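Local coordinates for D-xylonate dehydratase (Caulobacter crescentus, PDB 5OYN), which catalyses the dehydration of D-xylonate to 2-dehydro-3-deoxy-D-arabinonate in D-xylose degradation, using a [2Fe-2S] cluster and magnesium, and also dehydrates D-gluconate, at residues R105-L110 with D495-G500; R460-I465 with A471-M476; Q477-L482 with M488-L493; L508-E513 with G518-L523. All blocks are in the same frame, centred on the assembly; numbering follows the deposited sequence.

Overall arrangement
From the N terminus, the chain first passes 105-110, where helix 109-125 begins; that segment waits 384 residues for its partner 495-500, so contact 1 closes one very long loop. Contacts 2 and 3 nest inside it, one after the other: after strand 455-460, contact 2 (460-465 with 471-476) closes a short loop, and contact 3 (477-482 with 488-493) closes the next around helix 480-484. Contact 4 follows in series and joins the end of strand 507-511 to the connection toward strand 528-532. Contact 1 ties the N-terminal and C-terminal family regions together beside the magnesium, while the other three lie within the C-terminal one. R497 shares backbone bonds with contact 2, and G496 with N509 of contact 4.

Contact 1 of 4, residues R105-L110 with D495-G500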
loop_
_atom_site.group_PDB
_atom_site.type_symbol
_atom_site.label_atom_id
_atom_site.label_comp_id
_atom_site.label_asym_id
_atom_site.label_seq_id
_atom_site.Cartn_x
_atom_site.Cartn_y
_atom_site.Cartn_z
ATOM N N ARG A 105 -11.562 -26.157 4.431
ATOM C CA ARG A 105 -12.185 -27.467 4.369
ATOM C C ARG A 105 -11.132 -28.552 4.174
ATOM O O ARG A 105 -10.211 -28.383 3.372
ATOM C CB ARG A 105 -13.220 -27.509 3.237
ATOM C CG ARG A 105 -14.448 -26.658 3.547
ATOM C CD ARG A 105 -15.333 -26.473 2.335
ATOM N NE ARG A 105 -15.941 -27.727 1.912
ATOM C CZ ARG A 105 -16.749 -27.848 0.864
ATOM N NH1 ARG A 105 -17.057 -26.788 0.123
ATOM N NH2 ARG A 105 -17.254 -29.036 0.561
ATOM N N PRO A 106 -11.235 -29.680 4.885
ATOM C CA PRO A 106 -12.320 -30.131 5.770
ATOM C C PRO A 106 -12.531 -29.297 7.042
ATOM O O PRO A 106 -13.667 -29.175 7.466
ATOM C CB PRO A 106 -11.887 -31.551 6.134
ATOM C CG PRO A 106 -10.406 -31.501 6.073
ATOM C CD PRO A 106 -10.078 -30.591 4.927
ATOM N N THR A 107 -11.474 -28.750 7.634
ATOM C CA THR A 107 -11.607 -27.878 8.797
ATOM C C THR A 107 -10.305 -27.113 8.979
ATOM O O THR A 107 -9.236 -27.582 8.577
ATOM C CB THR A 107 -11.942 -28.649 10.088
ATOM O OG1 THR A 107 -11.819 -27.778 11.223
ATOM C CG2 THR A 107 -11.003 -29.820 10.267
ATOM N N ALA A 108 -10.407 -25.924 9.582
ATOM C CA ALA A 108 -9.217 -25.126 9.861
ATOM C C ALA A 108 -8.402 -25.663 11.035
ATOM O O ALA A 108 -7.269 -25.203 11.236
ATOM C CB ALA A 108 -9.603 -23.671 10.120
ATOM N N ALA A 109 -8.942 -26.617 11.811
ATOM C CA ALA A 109 -8.145 -27.237 12.862
ATOM C C ALA A 109 -6.901 -27.904 12.298
ATOM O O ALA A 109 -5.898 -28.045 13.009
ATOM C CB ALA A 109 -8.985 -28.254 13.635
ATOM N N LEU A 110 -6.943 -28.297 11.027
ATOM C CA LEU A 110 -5.791 -28.919 10.395
ATOM C C LEU A 110 -4.604 -27.972 10.319
ATOM O O LEU A 110 -3.454 -28.418 10.246
ATOM C CB LEU A 110 -6.170 -29.377 8.992
ATOM C CG LEU A 110 -6.866 -30.727 8.934
ATOM C CD1 LEU A 110 -7.261 -31.038 7.504
ATOM C CD2 LEU A 110 -5.919 -31.765 9.474
ATOM N N ASP A 495 -17.486 -36.494 19.504
ATOM C CA ASP A 495 -16.030 -36.479 19.624
ATOM C C ASP A 495 -15.385 -35.377 18.784
ATOM O O ASP A 495 -14.150 -35.324 18.687
ATOM C CB ASP A 495 -15.434 -37.851 19.254
ATOM C CG ASP A 495 -15.687 -38.246 17.797
ATOM O OD1 ASP A 495 -16.540 -37.609 17.139
ATOM O OD2 ASP A 495 -15.030 -39.198 17.304
ATOM N N GLY A 496 -16.194 -34.510 18.176
ATOM C CA GLY A 496 -15.724 -33.311 17.528
ATOM C C GLY A 496 -15.935 -32.080 18.387
ATOM O O GLY A 496 -16.071 -32.157 19.614
ATOM N N ARG A 497 -15.963 -30.921 17.721
ATOM C CA ARG A 497 -16.058 -29.605 18.355
ATOM C C ARG A 497 -17.333 -28.903 17.889
ATOM O O ARG A 497 -18.145 -29.464 17.153
ATOM C CB ARG A 497 -14.809 -28.765 18.049
ATOM C CG ARG A 497 -13.501 -29.575 18.003
ATOM C CD ARG A 497 -12.248 -28.716 17.945
ATOM N NE ARG A 497 -12.519 -27.442 17.293
ATOM C CZ ARG A 497 -12.445 -27.240 15.981
ATOM N NH1 ARG A 497 -12.084 -28.225 15.181
ATOM N NH2 ARG A 497 -12.730 -26.049 15.476
ATOM N N GLN A 498 -17.518 -27.669 18.346
ATOM C CA GLN A 498 -18.561 -26.800 17.823
ATOM C C GLN A 498 -18.015 -25.386 17.806
ATOM O O GLN A 498 -17.056 -25.075 18.519
ATOM C CB GLN A 498 -19.838 -26.857 18.659
ATOM C CG GLN A 498 -19.742 -26.067 19.944
ATOM C CD GLN A 498 -20.955 -26.252 20.819
ATOM O OE1 GLN A 498 -21.883 -26.995 20.476
ATOM N NE2 GLN A 498 -20.969 -25.561 21.954
ATOM N N SER A 499 -18.625 -24.527 16.989
ATOM C CA SER A 499 -18.146 -23.152 16.898
ATOM C C SER A 499 -18.228 -22.470 18.257
ATOM O O SER A 499 -19.198 -22.643 19.002
ATOM C CB SER A 499 -18.956 -22.363 15.870
ATOM O OG SER A 499 -18.464 -21.037 15.729
ATOM N N GLY A 500 -17.205 -21.683 18.578
ATOM C CA GLY A 500 -17.228 -20.902 19.800
ATOM C C GLY A 500 -18.432 -19.988 19.876
ATOM O O GLY A 500 -18.733 -19.401 20.915
#
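R497 meets T107 and A109 beside the magnesium site, where the N-terminal and C-terminal family regions of this IlvD/Edd dehydratase come together. Its side chain sets out from a loop after strand 492-494. CB starts toward 105-110, and CG passes N509. A bend about the CG-CD bond (chi3 -29°) then swings the guanidinium across. NE is held by N288 OD1, the strongest polar partner of the group. NH2 leans to the magnesium ligand E472 through a weak hydrogen bond to OE2, and the side chain also touches E101, another magnesium ligand. The atom that reaches 105-110 is NH1, which has its hydrogen-bond partner elsewhere. It packs 3.5 Å from A109 CB, which approaches obliquely, while T107 OG1 lies at the guanidinium edge, 4.0 Å from NH1, a neighbour rather than a bonded partner. That hydroxyl is already engaged with S470 O and with the first turn of helix 109-125. With chi1 at 170°, OG1 lies opposite T107's own backbone nitrogen, where it accepts a nearly straight capping bond from A109 N, 3.2 Å from N to OG1 with 172° at the hydrogen.

Contact 2 of 4, residues R460-I465 with A471-M476; sequences RGAGPI and AEVVNM. With MG (magnesium ion), chain E.
The magnesium site takes one of its ligands from the loop between strand 455-460 and helix 480-484, and here A462 meets A471 and V473 just behind that ligand, E472. A single backbone bond joins the two segments: A471 N donates to A462 O over 3.1 Å, with 151° at the hydrogen and the donor tilted 26° from the carbonyl plane. The A462 methyl packs beside it, with A462 CB 3.6 Å from V473 CG2. The fit of A462 CB against A471 CB is looser, at 4.5 Å. V473 reaches the methyl with CG2, the branch set between its own backbone N and carbonyl carbon (chi1 -67°), while CG1 stands opposite the carbonyl carbon. On the 460-465 side, D495 OD1 receives A462 N, so A462 is gripped at both its amide and its carbonyl. E472 is the centre of an inverse gamma turn, and its CB leaves away from 460-465. The carboxylate lies at the end of an extended chain and enters a metal site completed by E101, D138, the carboxylated K139 and a water. OE1 has a weak hydrogen bond with H600 NE2 of the second subunit; E472 OE2 binds the magnesium at 2.1 Å.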
loop_
_atom_site.group_PDB
_atom_site.type_symbol
_atom_site.label_atom_id
_atom_site.label_comp_id
_atom_site.label_asym_id
_atom_site.label_seq_id
_atom_site.Cartn_x
_atom_site.Cartn_y
_atom_site.Cartn_z
ATOM N N ARG A 460 -20.068 -38.935 15.746
ATOM C CA ARG A 460 -18.765 -39.556 15.940
ATOM C C ARG A 460 -17.991 -39.551 14.629
ATOM O O ARG A 460 -18.567 -39.428 13.543
ATOM C CB ARG A 460 -18.884 -40.997 16.469
ATOM C CG ARG A 460 -19.665 -41.932 15.551
ATOM C CD ARG A 460 -19.144 -43.370 15.583
ATOM N NE ARG A 460 -20.133 -44.278 15.001
ATOM C CZ ARG A 460 -20.917 -45.093 15.705
ATOM N NH1 ARG A 460 -20.820 -45.131 17.026
ATOM N NH2 ARG A 460 -21.799 -45.870 15.086
ATOM N N GLY A 461 -16.675 -39.710 14.748
ATOM C CA GLY A 461 -15.779 -39.618 13.618
ATOM C C GLY A 461 -15.312 -38.217 13.295
ATOM O O GLY A 461 -14.716 -38.007 12.225
ATOM N N ALA A 462 -15.559 -37.253 14.186
ATOM C CA ALA A 462 -15.229 -35.853 13.957
ATOM C C ALA A 462 -14.061 -35.386 14.823
ATOM O O ALA A 462 -13.920 -34.185 15.086
ATOM C CB ALA A 462 -16.458 -34.972 14.190
ATOM N N GLY A 463 -13.213 -36.305 15.254
ATOM C CA GLY A 463 -12.083 -35.936 16.063
ATOM C C GLY A 463 -10.857 -35.700 15.219
ATOM O O GLY A 463 -10.898 -35.775 13.984
ATOM N N PRO A 464 -9.733 -35.414 15.882
ATOM C CA PRO A 464 -8.486 -35.130 15.151
ATOM C C PRO A 464 -8.118 -36.175 14.117
ATOM O O PRO A 464 -7.521 -35.834 13.084
ATOM C CB PRO A 464 -7.437 -35.058 16.267
ATOM C CG PRO A 464 -8.212 -34.658 17.494
ATOM C CD PRO A 464 -9.620 -35.155 17.328
ATOM N N ILE A 465 -8.452 -37.440 14.357
ATOM C CA ILE A 465 -8.081 -38.507 13.436
ATOM C C ILE A 465 -9.213 -38.809 12.467
ATOM O O ILE A 465 -8.981 -39.014 11.270
ATOM C CB ILE A 465 -7.667 -39.765 14.232
ATOM C CG1 ILE A 465 -6.565 -39.435 15.246
ATOM C CG2 ILE A 465 -7.222 -40.878 13.301
ATOM C CD1 ILE A 465 -5.234 -39.078 14.614
ATOM N N ALA A 471 -13.658 -31.270 14.003
ATOM C CA ALA A 471 -14.583 -30.435 13.251
ATOM C C ALA A 471 -15.685 -29.867 14.140
ATOM O O ALA A 471 -16.129 -30.503 15.104
ATOM C CB ALA A 471 -15.214 -31.213 12.098
ATOM N N GLU A 472 -16.136 -28.658 13.793
ATOM C CA GLU A 472 -17.189 -27.955 14.526
ATOM C C GLU A 472 -18.537 -28.443 14.017
ATOM O O GLU A 472 -19.215 -27.767 13.242
ATOM C CB GLU A 472 -17.064 -26.443 14.355
ATOM C CG GLU A 472 -15.821 -25.810 14.993
ATOM C CD GLU A 472 -15.690 -24.295 14.724
ATOM O OE1 GLU A 472 -16.423 -23.706 13.890
ATOM O OE2 GLU A 472 -14.786 -23.682 15.383
ATOM N N VAL A 473 -18.935 -29.639 14.457
ATOM C CA VAL A 473 -20.184 -30.244 13.976
ATOM C C VAL A 473 -21.087 -30.780 15.091
ATOM O O VAL A 473 -22.081 -31.464 14.812
ATOM C CB VAL A 473 -19.895 -31.375 12.969
ATOM C CG1 VAL A 473 -19.280 -30.822 11.686
ATOM C CG2 VAL A 473 -19.019 -32.452 13.600
ATOM N N VAL A 474 -20.776 -30.466 16.349
ATOM C CA VAL A 474 -21.529 -31.061 17.448
ATOM C C VAL A 474 -22.815 -30.288 17.745
ATOM O O VAL A 474 -23.785 -30.870 18.249
ATOM C CB VAL A 474 -20.643 -31.185 18.700
ATOM C CG1 VAL A 474 -21.448 -31.688 19.892
ATOM C CG2 VAL A 474 -19.475 -32.134 18.431
ATOM N N ASN A 475 -22.879 -28.991 17.439
ATOM C CA ASN A 475 -24.098 -28.244 17.747
ATOM C C ASN A 475 -25.251 -28.664 16.828
ATOM O O ASN A 475 -25.812 -27.835 16.100
ATOM C CB ASN A 475 -23.852 -26.724 17.686
ATOM C CG ASN A 475 -23.208 -26.258 16.375
ATOM O OD1 ASN A 475 -22.248 -26.854 15.882
ATOM N ND2 ASN A 475 -23.727 -25.167 15.822
ATOM N N MET A 476 -25.617 -29.952 16.880
ATOM C CA MET A 476 -26.724 -30.491 16.095
ATOM C C MET A 476 -28.061 -29.952 16.590
ATOM O O MET A 476 -28.261 -29.763 17.792
ATOM C CB MET A 476 -26.734 -32.015 16.172
ATOM C CG MET A 476 -25.655 -32.692 15.345
ATOM S SD MET A 476 -25.397 -34.441 15.752
ATOM C CE MET A 476 -24.637 -34.264 17.359
HETATM MG MG MG E . -13.734 -21.907 15.061
HETATM O O HOH W 1 -15.115 -21.018 16.473
#

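Contact 3 of 4, residues Q477-L482 with M488-L493; sequences QPPDHL and MSLPTL
P478 is the bump of this contact, and the chain at M488-L490 bends round it. One edge of its ring presses on backbone: CD sits 3.4 Å from M488 O, and CG 3.7 Å from S489 CA. The CB edge meets the side chain of L490 instead, with L490 CD1 3.9 Å from P478 CB. The CG of L490 stands opposite its carbonyl carbon (chi1 -53°), and from there CD1 nestles among three side chains. P478 is the first; the second is P479, whose CD lies 4.1 Å from L490 CD1, the two side chains running at about a right angle. The third is L482, reaching back from the first turn of the helix so that its CD1 comes to 4.3 Å from L490 CD1. The fit is wholly apolar on the side-chain level, with two stiff proline rings and a leucine receiving chiefly the CD1 methyl. M488 lies at the exposed margin, its CB heading away from the prolines. P479 occupies the N-cap position of helix 480-484, and strand 492-494 begins two residues beyond L490, so the contact joins both ends of the helix connection in a beta-alpha-beta unit. Strand 455-460 runs parallel to 492-494 and lends L457 to L490, helix 411-417 adds Y417 to the same leucine, and helix 177-187 lies against Q477 and M488.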
loop_
_atom_site.group_PDB
_atom_site.type_symbol
_atom_site.label_atom_id
_atom_site.label_comp_id
_atom_site.label_asym_id
_atom_site.label_seq_id
_atom_site.Cartn_x
_atom_site.Cartn_y
_atom_site.Cartn_z
ATOM N N GLN A 477 -28.998 -29.725 15.649
ATOM C CA GLN A 477 -30.296 -29.177 16.030
ATOM C C GLN A 477 -31.390 -30.252 15.989
ATOM O O GLN A 477 -31.257 -31.255 15.276
ATOM C CB GLN A 477 -30.688 -28.003 15.122
ATOM C CG GLN A 477 -31.024 -28.362 13.681
ATOM C CD GLN A 477 -31.645 -27.185 12.934
ATOM O OE1 GLN A 477 -31.313 -26.023 13.196
ATOM N NE2 GLN A 477 -32.553 -27.478 12.005
ATOM N N PRO A 478 -32.475 -30.073 16.749
ATOM C CA PRO A 478 -33.581 -31.035 16.727
ATOM C C PRO A 478 -34.119 -31.233 15.322
ATOM O O PRO A 478 -33.933 -30.373 14.448
ATOM C CB PRO A 478 -34.636 -30.375 17.626
ATOM C CG PRO A 478 -33.874 -29.490 18.526
ATOM C CD PRO A 478 -32.697 -29.007 17.742
ATOM N N PRO A 479 -34.790 -32.358 15.065
ATOM C CA PRO A 479 -35.493 -32.526 13.787
ATOM C C PRO A 479 -36.605 -31.499 13.636
ATOM O O PRO A 479 -37.018 -30.844 14.597
ATOM C CB PRO A 479 -36.056 -33.950 13.865
ATOM C CG PRO A 479 -35.247 -34.630 14.937
ATOM C CD PRO A 479 -34.861 -33.561 15.910
ATOM N N ASP A 480 -37.084 -31.355 12.398
ATOM C CA ASP A 480 -37.993 -30.256 12.094
ATOM C C ASP A 480 -39.279 -30.370 12.900
ATOM O O ASP A 480 -39.762 -29.374 13.458
ATOM C CB ASP A 480 -38.306 -30.218 10.598
ATOM C CG ASP A 480 -37.063 -30.051 9.733
ATOM O OD1 ASP A 480 -35.942 -29.938 10.282
ATOM O OD2 ASP A 480 -37.213 -30.040 8.489
ATOM N N HIS A 481 -39.838 -31.584 12.991
ATOM C CA HIS A 481 -41.122 -31.743 13.668
ATOM C C HIS A 481 -41.052 -31.275 15.116
ATOM O O HIS A 481 -42.016 -30.691 15.623
ATOM C CB HIS A 481 -41.609 -33.198 13.557
ATOM C CG HIS A 481 -40.957 -34.154 14.510
ATOM N ND1 HIS A 481 -40.037 -35.098 14.103
ATOM C CD2 HIS A 481 -41.125 -34.346 15.843
ATOM C CE1 HIS A 481 -39.645 -35.809 15.148
ATOM N NE2 HIS A 481 -40.287 -35.370 16.216
ATOM N N LEU A 482 -39.905 -31.470 15.775
ATOM C CA LEU A 482 -39.725 -30.970 17.137
ATOM C C LEU A 482 -39.523 -29.458 17.161
ATOM O O LEU A 482 -40.061 -28.769 18.041
ATOM C CB LEU A 482 -38.544 -31.676 17.807
ATOM C CG LEU A 482 -38.858 -33.065 18.364
ATOM C CD1 LEU A 482 -37.723 -34.034 18.097
ATOM C CD2 LEU A 482 -39.163 -32.980 19.844
ATOM N N MET A 488 -36.396 -26.220 21.134
ATOM C CA MET A 488 -35.343 -25.549 20.379
ATOM C C MET A 488 -34.021 -26.301 20.419
ATOM O O MET A 488 -33.220 -26.178 19.488
ATOM C CB MET A 488 -35.163 -24.120 20.896
ATOM C CG MET A 488 -36.360 -23.218 20.621
ATOM S SD MET A 488 -37.054 -23.495 18.973
ATOM C CE MET A 488 -35.762 -22.783 17.953
ATOM N N SER A 489 -33.771 -27.081 21.463
ATOM C CA SER A 489 -32.530 -27.833 21.543
ATOM C C SER A 489 -32.772 -29.160 22.251
ATOM O O SER A 489 -33.591 -29.243 23.173
ATOM C CB SER A 489 -31.446 -27.035 22.274
ATOM O OG SER A 489 -31.964 -26.422 23.440
ATOM N N LEU A 490 -32.073 -30.190 21.791
ATOM C CA LEU A 490 -31.915 -31.436 22.508
ATOM C C LEU A 490 -30.476 -31.581 22.973
ATOM O O LEU A 490 -29.582 -30.884 22.479
ATOM C CB LEU A 490 -32.312 -32.640 21.640
ATOM C CG LEU A 490 -33.707 -32.537 21.024
ATOM C CD1 LEU A 490 -33.827 -33.473 19.830
ATOM C CD2 LEU A 490 -34.823 -32.780 22.060
ATOM N N PRO A 491 -30.221 -32.437 23.963
ATOM C CA PRO A 491 -28.843 -32.640 24.409
ATOM C C PRO A 491 -27.984 -33.171 23.273
ATOM O O PRO A 491 -28.462 -33.861 22.368
ATOM C CB PRO A 491 -28.973 -33.653 25.553
ATOM C CG PRO A 491 -30.393 -34.107 25.541
ATOM C CD PRO A 491 -31.187 -33.028 24.900
ATOM N N THR A 492 -26.706 -32.810 23.316
ATOM C CA THR A 492 -25.803 -33.038 22.201
ATOM C C THR A 492 -24.483 -33.545 22.747
ATOM O O THR A 492 -24.046 -33.132 23.828
ATOM C CB THR A 492 -25.581 -31.757 21.370
ATOM O OG1 THR A 492 -25.540 -30.614 22.239
ATOM C CG2 THR A 492 -26.699 -31.569 20.347
ATOM N N LEU A 493 -23.865 -34.460 22.001
ATOM C CA LEU A 493 -22.600 -35.044 22.417
ATOM C C LEU A 493 -21.874 -35.571 21.189
ATOM O O LEU A 493 -22.511 -36.097 20.272
ATOM C CB LEU A 493 -22.830 -36.165 23.439
ATOM C CG LEU A 493 -21.656 -37.098 23.735
ATOM C CD1 LEU A 493 -21.641 -37.393 25.204
ATOM C CD2 LEU A 493 -21.789 -38.391 22.949
#

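Contact 4 of 4, residues L508-E513 with G518-L523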
loop_
_atom_site.group_PDB
_atom_site.type_symbol
_atom_site.label_atom_id
_atom_site.label_comp_id
_atom_site.label_asym_id
_atom_site.label_seq_id
_atom_site.Cartn_x
_atom_site.Cartn_y
_atom_site.Cartn_z
ATOM N N LEU A 508 -18.494 -31.981 24.511
ATOM C CA LEU A 508 -17.604 -31.753 23.383
ATOM C C LEU A 508 -16.222 -32.306 23.654
ATOM O O LEU A 508 -15.835 -32.533 24.802
ATOM C CB LEU A 508 -17.449 -30.258 23.078
ATOM C CG LEU A 508 -18.720 -29.573 22.634
ATOM C CD1 LEU A 508 -18.933 -28.354 23.484
ATOM C CD2 LEU A 508 -18.574 -29.213 21.183
ATOM N N ASN A 509 -15.468 -32.456 22.559
ATOM C CA ASN A 509 -14.040 -32.783 22.585
ATOM C C ASN A 509 -13.785 -34.147 23.219
ATOM O O ASN A 509 -12.755 -34.353 23.872
ATOM C CB ASN A 509 -13.228 -31.699 23.311
ATOM C CG ASN A 509 -13.486 -30.299 22.767
ATOM O OD1 ASN A 509 -14.004 -30.127 21.657
ATOM N ND2 ASN A 509 -13.118 -29.288 23.548
ATOM N N ALA A 510 -14.719 -35.080 23.029
ATOM C CA ALA A 510 -14.662 -36.357 23.731
ATOM C C ALA A 510 -13.419 -37.126 23.318
ATOM O O ALA A 510 -13.232 -37.432 22.137
ATOM C CB ALA A 510 -15.919 -37.178 23.448
ATOM N N SER A 511 -12.562 -37.417 24.294
ATOM C CA SER A 511 -11.330 -38.153 24.081
ATOM C C SER A 511 -11.319 -39.420 24.934
ATOM O O SER A 511 -11.763 -39.392 26.089
ATOM C CB SER A 511 -10.106 -37.286 24.416
ATOM O OG SER A 511 -10.294 -35.962 23.965
ATOM N N PRO A 512 -10.843 -40.554 24.389
ATOM C CA PRO A 512 -10.368 -40.621 23.004
ATOM C C PRO A 512 -11.525 -40.752 22.021
ATOM O O PRO A 512 -12.573 -41.311 22.364
ATOM C CB PRO A 512 -9.479 -41.875 22.986
ATOM C CG PRO A 512 -9.829 -42.653 24.264
ATOM C CD PRO A 512 -10.835 -41.875 25.048
ATOM N N GLU A 513 -11.335 -40.222 20.816
ATOM C CA GLU A 513 -12.407 -40.183 19.837
ATOM C C GLU A 513 -12.771 -41.591 19.380
ATOM O O GLU A 513 -12.017 -42.549 19.562
ATOM C CB GLU A 513 -11.999 -39.344 18.626
ATOM C CG GLU A 513 -10.840 -39.947 17.880
ATOM C CD GLU A 513 -10.369 -39.105 16.726
ATOM O OE1 GLU A 513 -11.114 -39.026 15.722
ATOM O OE2 GLU A 513 -9.250 -38.546 16.823
ATOM N N GLY A 518 -12.255 -45.101 21.027
ATOM C CA GLY A 518 -12.875 -44.571 22.222
ATOM C C GLY A 518 -14.270 -45.132 22.382
ATOM O O GLY A 518 -14.829 -45.750 21.475
ATOM N N GLY A 519 -14.850 -44.900 23.561
ATOM C CA GLY A 519 -16.143 -45.495 23.875
ATOM C C GLY A 519 -17.226 -45.216 22.849
ATOM O O GLY A 519 -18.146 -46.020 22.672
ATOM N N LEU A 520 -17.143 -44.082 22.154
ATOM C CA LEU A 520 -18.162 -43.787 21.157
ATOM C C LEU A 520 -18.103 -44.723 19.954
ATOM O O LEU A 520 -19.025 -44.697 19.133
ATOM C CB LEU A 520 -18.041 -42.328 20.701
ATOM C CG LEU A 520 -18.603 -41.293 21.688
ATOM C CD1 LEU A 520 -18.378 -39.882 21.190
ATOM C CD2 LEU A 520 -20.082 -41.535 21.972
ATOM N N SER A 521 -17.062 -45.557 19.834
ATOM C CA SER A 521 -16.989 -46.463 18.689
ATOM C C SER A 521 -18.031 -47.569 18.770
ATOM O O SER A 521 -18.465 -48.077 17.729
ATOM C CB SER A 521 -15.590 -47.070 18.552
ATOM O OG SER A 521 -14.982 -47.290 19.809
ATOM N N TRP A 522 -18.462 -47.949 19.976
ATOM C CA TRP A 522 -19.399 -49.053 20.122
ATOM C C TRP A 522 -20.817 -48.621 20.456
ATOM O O TRP A 522 -21.713 -49.473 20.459
ATOM C CB TRP A 522 -18.910 -50.058 21.180
ATOM C CG TRP A 522 -18.462 -49.515 22.529
ATOM C CD1 TRP A 522 -17.168 -49.393 22.984
ATOM C CD2 TRP A 522 -19.303 -49.092 23.610
ATOM N NE1 TRP A 522 -17.159 -48.896 24.271
ATOM C CE2 TRP A 522 -18.455 -48.696 24.675
ATOM C CE3 TRP A 522 -20.685 -48.988 23.777
ATOM C CZ2 TRP A 522 -18.951 -48.210 25.885
ATOM C CZ3 TRP A 522 -21.179 -48.504 24.987
ATOM C CH2 TRP A 522 -20.313 -48.124 26.023
ATOM N N LEU A 523 -21.052 -47.340 20.725
ATOM C CA LEU A 523 -22.405 -46.887 21.022
ATOM C C LEU A 523 -23.301 -47.044 19.796
ATOM O O LEU A 523 -22.852 -46.956 18.650
ATOM C CB LEU A 523 -22.383 -45.438 21.500
ATOM C CG LEU A 523 -23.685 -44.664 21.696
ATOM C CD1 LEU A 523 -24.207 -44.790 23.121
ATOM C CD2 LEU A 523 -23.420 -43.215 21.386
#
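G518 fits closely against P512 and E513, and this is where the two segments are in firm touch. G518 N donates to E513 O over 3.0 Å, with 145° at the hydrogen; the donor stands well above the carbonyl plane, 39° out of it. Beside that bond the glycine CA directs a C-H at P512 O, 3.3 Å from G518 CA to P512 O, so two successive carbonyls face one residue that has no side chain to keep them off. The E513-G518 bond spans six residues, the i+5 to i pattern of a pi-turn. It lies on the route from strand 507-511, an outer strand of the three-stranded antiparallel sheet, to strand 528-532 of the mixed sheet. Away from this turn the fit slackens. P512 follows a cis peptide and is partly exposed; its ring comes no nearer than CG, 4.1 Å from G518 CA. On the buried side A510 CB and L520 CD1 approach no nearer than 4.3 Å, and L520 also leans on V458 of strand 455-460. E513 sends its CB away from 518-523, and its carboxylate is bound elsewhere: OE2 by Q575 and I465 N, OE1 by G466 N. Farther on, G519 O sits 3.2 Å above one face of the W522 ring, toward its rim, while R460 NH1 bonds to both L520 O and L523 O.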